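Local coordinates for ferric-siderophore receptor protein (Streptomyces coelicolor, PDB 2X4L) that probably binds ferric siderophores outside the cell membrane as the solute-binding component of an iron-uptake transport system, at residues Y106-D120 and V136-F148. Sequence-based numbering, arbitrary orientation.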
# COMPACT_ATOMS: atom_id res chain seq x y z
N TYR A 106 22.16 0.56 -9.64
CA TYR A 106 21.52 -0.74 -9.56
C TYR A 106 22.52 -1.86 -10.02
O TYR A 106 22.60 -2.86 -9.37
CB TYR A 106 20.31 -0.67 -10.47
CG TYR A 106 19.51 -1.92 -10.65
CD1 TYR A 106 19.12 -2.70 -9.57
CD2 TYR A 106 19.16 -2.38 -11.94
CE1 TYR A 106 18.35 -3.86 -9.77
CE2 TYR A 106 18.40 -3.51 -12.12
CZ TYR A 106 17.96 -4.24 -11.02
OH TYR A 106 17.23 -5.41 -11.11
N ALA A 107 23.18 -1.61 -11.18
CA ALA A 107 24.14 -2.60 -11.64
C ALA A 107 25.22 -2.90 -10.61
O ALA A 107 25.66 -4.06 -10.50
CB ALA A 107 24.81 -2.09 -12.89
N SER A 108 25.65 -1.85 -9.88
CA SER A 108 26.70 -2.00 -8.88
C SER A 108 26.32 -2.97 -7.75
O SER A 108 27.22 -3.47 -7.03
CB SER A 108 27.16 -0.64 -8.36
OG SER A 108 26.30 -0.27 -7.34
N LEU A 109 25.02 -3.27 -7.57
CA LEU A 109 24.57 -4.20 -6.53
C LEU A 109 24.63 -5.61 -7.00
O LEU A 109 24.27 -6.49 -6.21
CB LEU A 109 23.10 -3.86 -6.05
CG LEU A 109 22.96 -2.39 -5.58
CD1 LEU A 109 21.56 -2.23 -5.14
CD2 LEU A 109 23.86 -2.06 -4.37
N ALA A 110 25.05 -5.89 -8.25
CA ALA A 110 25.02 -7.25 -8.77
C ALA A 110 23.67 -7.94 -8.56
O ALA A 110 23.53 -8.98 -7.94
CB ALA A 110 26.20 -8.06 -8.13
N PRO A 111 22.60 -7.29 -9.01
CA PRO A 111 21.26 -7.73 -8.66
C PRO A 111 20.93 -9.08 -9.26
O PRO A 111 21.30 -9.39 -10.42
CB PRO A 111 20.33 -6.64 -9.27
CG PRO A 111 21.14 -6.12 -10.42
CD PRO A 111 22.57 -6.16 -9.95
N GLU A 112 20.21 -9.89 -8.50
CA GLU A 112 19.78 -11.25 -8.93
C GLU A 112 18.28 -11.32 -9.22
O GLU A 112 17.81 -12.14 -9.98
CB GLU A 112 20.23 -12.33 -7.93
CG GLU A 112 21.76 -12.56 -8.03
CD GLU A 112 22.32 -13.23 -6.85
OE1 GLU A 112 21.89 -13.09 -5.71
OE2 GLU A 112 23.37 -13.88 -7.09
N VAL A 113 17.49 -10.44 -8.60
CA VAL A 113 16.05 -10.35 -8.91
C VAL A 113 15.62 -8.98 -8.44
O VAL A 113 16.10 -8.45 -7.44
CB VAL A 113 15.23 -11.53 -8.18
CG1 VAL A 113 15.26 -11.35 -6.63
CG2 VAL A 113 13.80 -11.65 -8.73
N LEU A 114 14.69 -8.41 -9.18
CA LEU A 114 13.96 -7.16 -8.81
C LEU A 114 12.51 -7.54 -8.50
O LEU A 114 11.86 -8.32 -9.22
CB LEU A 114 14.02 -6.22 -10.02
CG LEU A 114 13.32 -4.89 -9.75
CD1 LEU A 114 14.05 -3.71 -10.44
CD2 LEU A 114 11.85 -4.92 -10.23
N ILE A 115 12.00 -6.98 -7.41
CA ILE A 115 10.63 -7.39 -6.94
C ILE A 115 9.83 -6.09 -6.71
O ILE A 115 10.30 -5.21 -5.97
CB ILE A 115 10.72 -8.20 -5.63
CG1 ILE A 115 11.79 -9.32 -5.76
CG2 ILE A 115 9.27 -8.75 -5.26
CD1 ILE A 115 11.80 -10.23 -4.48
N THR A 116 8.65 -6.02 -7.27
CA THR A 116 7.78 -4.88 -7.01
C THR A 116 6.34 -5.29 -7.13
O THR A 116 6.03 -6.50 -7.37
CB THR A 116 8.17 -3.74 -7.98
OG1 THR A 116 7.48 -2.52 -7.57
CG2 THR A 116 7.85 -4.02 -9.49
N THR A 117 5.44 -4.35 -6.96
CA THR A 117 4.04 -4.59 -7.13
C THR A 117 3.63 -4.17 -8.52
O THR A 117 4.41 -3.63 -9.31
CB THR A 117 3.28 -3.76 -6.06
OG1 THR A 117 3.72 -2.39 -6.09
CG2 THR A 117 3.43 -4.39 -4.68
N THR A 118 2.37 -4.47 -8.85
CA THR A 118 1.81 -4.02 -10.14
C THR A 118 0.32 -3.63 -9.98
O THR A 118 -0.38 -4.30 -9.23
CB THR A 118 1.99 -5.01 -11.34
OG1 THR A 118 1.40 -4.42 -12.51
CG2 THR A 118 1.32 -6.34 -11.04
N PHE A 119 -0.07 -2.53 -10.60
CA PHE A 119 -1.40 -1.95 -10.45
C PHE A 119 -2.26 -2.01 -11.69
O PHE A 119 -3.28 -1.33 -11.72
CB PHE A 119 -1.30 -0.46 -9.99
CG PHE A 119 -0.90 -0.30 -8.55
CD1 PHE A 119 -1.88 -0.07 -7.58
CD2 PHE A 119 0.43 -0.31 -8.18
CE1 PHE A 119 -1.47 0.13 -6.22
CE2 PHE A 119 0.83 -0.15 -6.82
CZ PHE A 119 -0.13 0.05 -5.88
N ASP A 120 -1.86 -2.82 -12.67
CA ASP A 120 -2.70 -2.80 -13.87
C ASP A 120 -2.72 -4.13 -14.57
O ASP A 120 -1.97 -5.03 -14.22
CB ASP A 120 -2.28 -1.68 -14.83
CG ASP A 120 -0.86 -1.82 -15.37
OD1 ASP A 120 -0.23 -2.80 -15.17
OD2 ASP A 120 -0.37 -0.79 -15.91
N VAL A 136 16.84 -1.40 -16.97
CA VAL A 136 16.72 -2.12 -15.72
C VAL A 136 16.47 -3.57 -16.00
O VAL A 136 17.06 -4.41 -15.32
CB VAL A 136 15.56 -1.53 -14.93
CG1 VAL A 136 15.20 -2.42 -13.67
CG2 VAL A 136 15.98 -0.12 -14.53
N ALA A 137 15.58 -3.91 -16.93
CA ALA A 137 15.29 -5.35 -17.15
C ALA A 137 16.42 -6.22 -17.64
O ALA A 137 16.42 -7.45 -17.41
CB ALA A 137 14.11 -5.49 -18.21
N LYS A 138 17.43 -5.59 -18.25
CA LYS A 138 18.58 -6.33 -18.74
C LYS A 138 19.34 -6.94 -17.59
O LYS A 138 19.99 -7.98 -17.81
CB LYS A 138 19.53 -5.51 -19.59
CG LYS A 138 18.97 -4.86 -20.87
CD LYS A 138 18.30 -5.87 -21.73
CE LYS A 138 18.13 -5.29 -23.12
NZ LYS A 138 17.38 -6.23 -23.92
N LEU A 139 19.37 -6.25 -16.43
CA LEU A 139 20.29 -6.62 -15.37
C LEU A 139 19.83 -7.67 -14.40
O LEU A 139 20.66 -8.32 -13.75
CB LEU A 139 20.65 -5.37 -14.58
CG LEU A 139 21.55 -4.46 -15.40
CD1 LEU A 139 21.44 -3.01 -14.97
CD2 LEU A 139 23.03 -4.96 -15.32
N ALA A 140 18.54 -7.98 -14.41
CA ALA A 140 18.05 -9.10 -13.59
C ALA A 140 16.60 -9.38 -13.89
O ALA A 140 15.86 -8.45 -14.26
CB ALA A 140 18.16 -8.76 -12.04
N PRO A 141 16.11 -10.62 -13.67
CA PRO A 141 14.72 -10.90 -13.87
C PRO A 141 13.89 -10.15 -12.80
O PRO A 141 14.40 -9.76 -11.71
CB PRO A 141 14.60 -12.46 -13.63
CG PRO A 141 15.74 -12.69 -12.78
CD PRO A 141 16.83 -11.78 -13.12
N SER A 142 12.61 -10.04 -13.08
CA SER A 142 11.69 -9.41 -12.17
C SER A 142 10.54 -10.29 -11.74
O SER A 142 10.11 -11.23 -12.50
CB SER A 142 11.10 -8.10 -12.78
OG SER A 142 10.48 -8.41 -14.04
N VAL A 143 9.98 -9.92 -10.60
CA VAL A 143 8.82 -10.60 -10.01
C VAL A 143 7.84 -9.47 -9.62
O VAL A 143 8.24 -8.49 -8.94
CB VAL A 143 9.26 -11.38 -8.71
CG1 VAL A 143 8.02 -11.76 -7.92
CG2 VAL A 143 10.08 -12.63 -9.04
N ALA A 144 6.62 -9.56 -10.13
CA ALA A 144 5.58 -8.60 -9.77
C ALA A 144 4.48 -9.31 -8.93
O ALA A 144 3.95 -10.34 -9.32
CB ALA A 144 4.98 -8.01 -11.00
N ILE A 145 4.06 -8.66 -7.88
CA ILE A 145 2.95 -9.04 -7.06
C ILE A 145 1.81 -8.08 -7.30
O ILE A 145 1.95 -6.87 -7.19
CB ILE A 145 3.28 -9.09 -5.60
CG1 ILE A 145 4.48 -10.07 -5.31
CG2 ILE A 145 2.04 -9.53 -4.75
CD1 ILE A 145 4.16 -11.54 -5.72
N SER A 146 0.69 -8.61 -7.77
CA SER A 146 -0.44 -7.74 -8.16
C SER A 146 -1.27 -7.25 -6.99
O SER A 146 -1.65 -7.98 -6.09
CB SER A 146 -1.39 -8.44 -9.16
OG SER A 146 -2.43 -7.46 -9.50
N VAL A 147 -1.45 -5.94 -7.02
CA VAL A 147 -2.34 -5.25 -6.08
C VAL A 147 -3.44 -4.48 -6.88
O VAL A 147 -3.83 -3.32 -6.47
CB VAL A 147 -1.58 -4.30 -5.13
CG1 VAL A 147 -0.69 -5.10 -4.21
CG2 VAL A 147 -0.72 -3.28 -5.92
N PHE A 148 -3.91 -5.11 -7.94
CA PHE A 148 -4.98 -4.57 -8.83
C PHE A 148 -6.26 -5.40 -8.70
O PHE A 148 -6.21 -6.59 -8.99
CB PHE A 148 -4.51 -4.58 -10.31
CG PHE A 148 -5.54 -4.02 -11.28
CD1 PHE A 148 -6.17 -2.75 -11.12
CD2 PHE A 148 -5.88 -4.77 -12.38
CE1 PHE A 148 -7.11 -2.32 -12.05
CE2 PHE A 148 -6.82 -4.35 -13.28
CZ PHE A 148 -7.45 -3.14 -13.13
O HOH W 1 15.77 -5.84 -13.44
O HOH W 2 -2.27 -7.16 -12.33
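Tyr106, near the end of helix 103-108, packs its ring against Val136 and Leu139 of the crossover helix 133-139 and ends beside Ala140. Its CB points toward 136-148, and CG lies anti to the backbone N (chi1 176°), which carries the ring the same way. CD2 meets CD1 of Leu139, and CE2 lies 3.7 Å from CG1 of Val136, with the carbonyl O of Val136 near the plane at the ring edge; Pro111 CG sits over one ring face. At the tip, OH passes Ala140 CB and donates to a water at 2.8 Å, which in turn donates to the carbonyl oxygens of Val136 and Ala140. Leu114 CD1 packs on the same Val136 CG1.

Beyond this end, strands 113-118 and 142-146 run parallel in a beta-alpha-beta unit. Strand 142-146, outermost within this chain in a five-stranded parallel sheet, is joined to 113-118 by six backbone hydrogen bonds, from Leu114 N to Pro141 O (2.9 Å) through to Val147 N to Thr118 O (3.0 Å). The bond from Thr118 N to Ile145 O is the most bent, at 137°, its donor well above the carbonyl plane.

Past the strands, Val147 sets CG2 over the centre of the Phe119 ring, a CH-pi contact 3.4 Å from the centroid. Replacing Phe119 by an alanine would probably leave that methyl without its aromatic platform and open a gap beside Val147. The Phe148 ring receives Asp120 CA over one face, while Ser146 OG accepts from Phe148 N in an ST turn and pairs with a second water that donates to Asp120 O. Directional amide bonds thus set the register, whereas apolar packing and one bridging water finish each end.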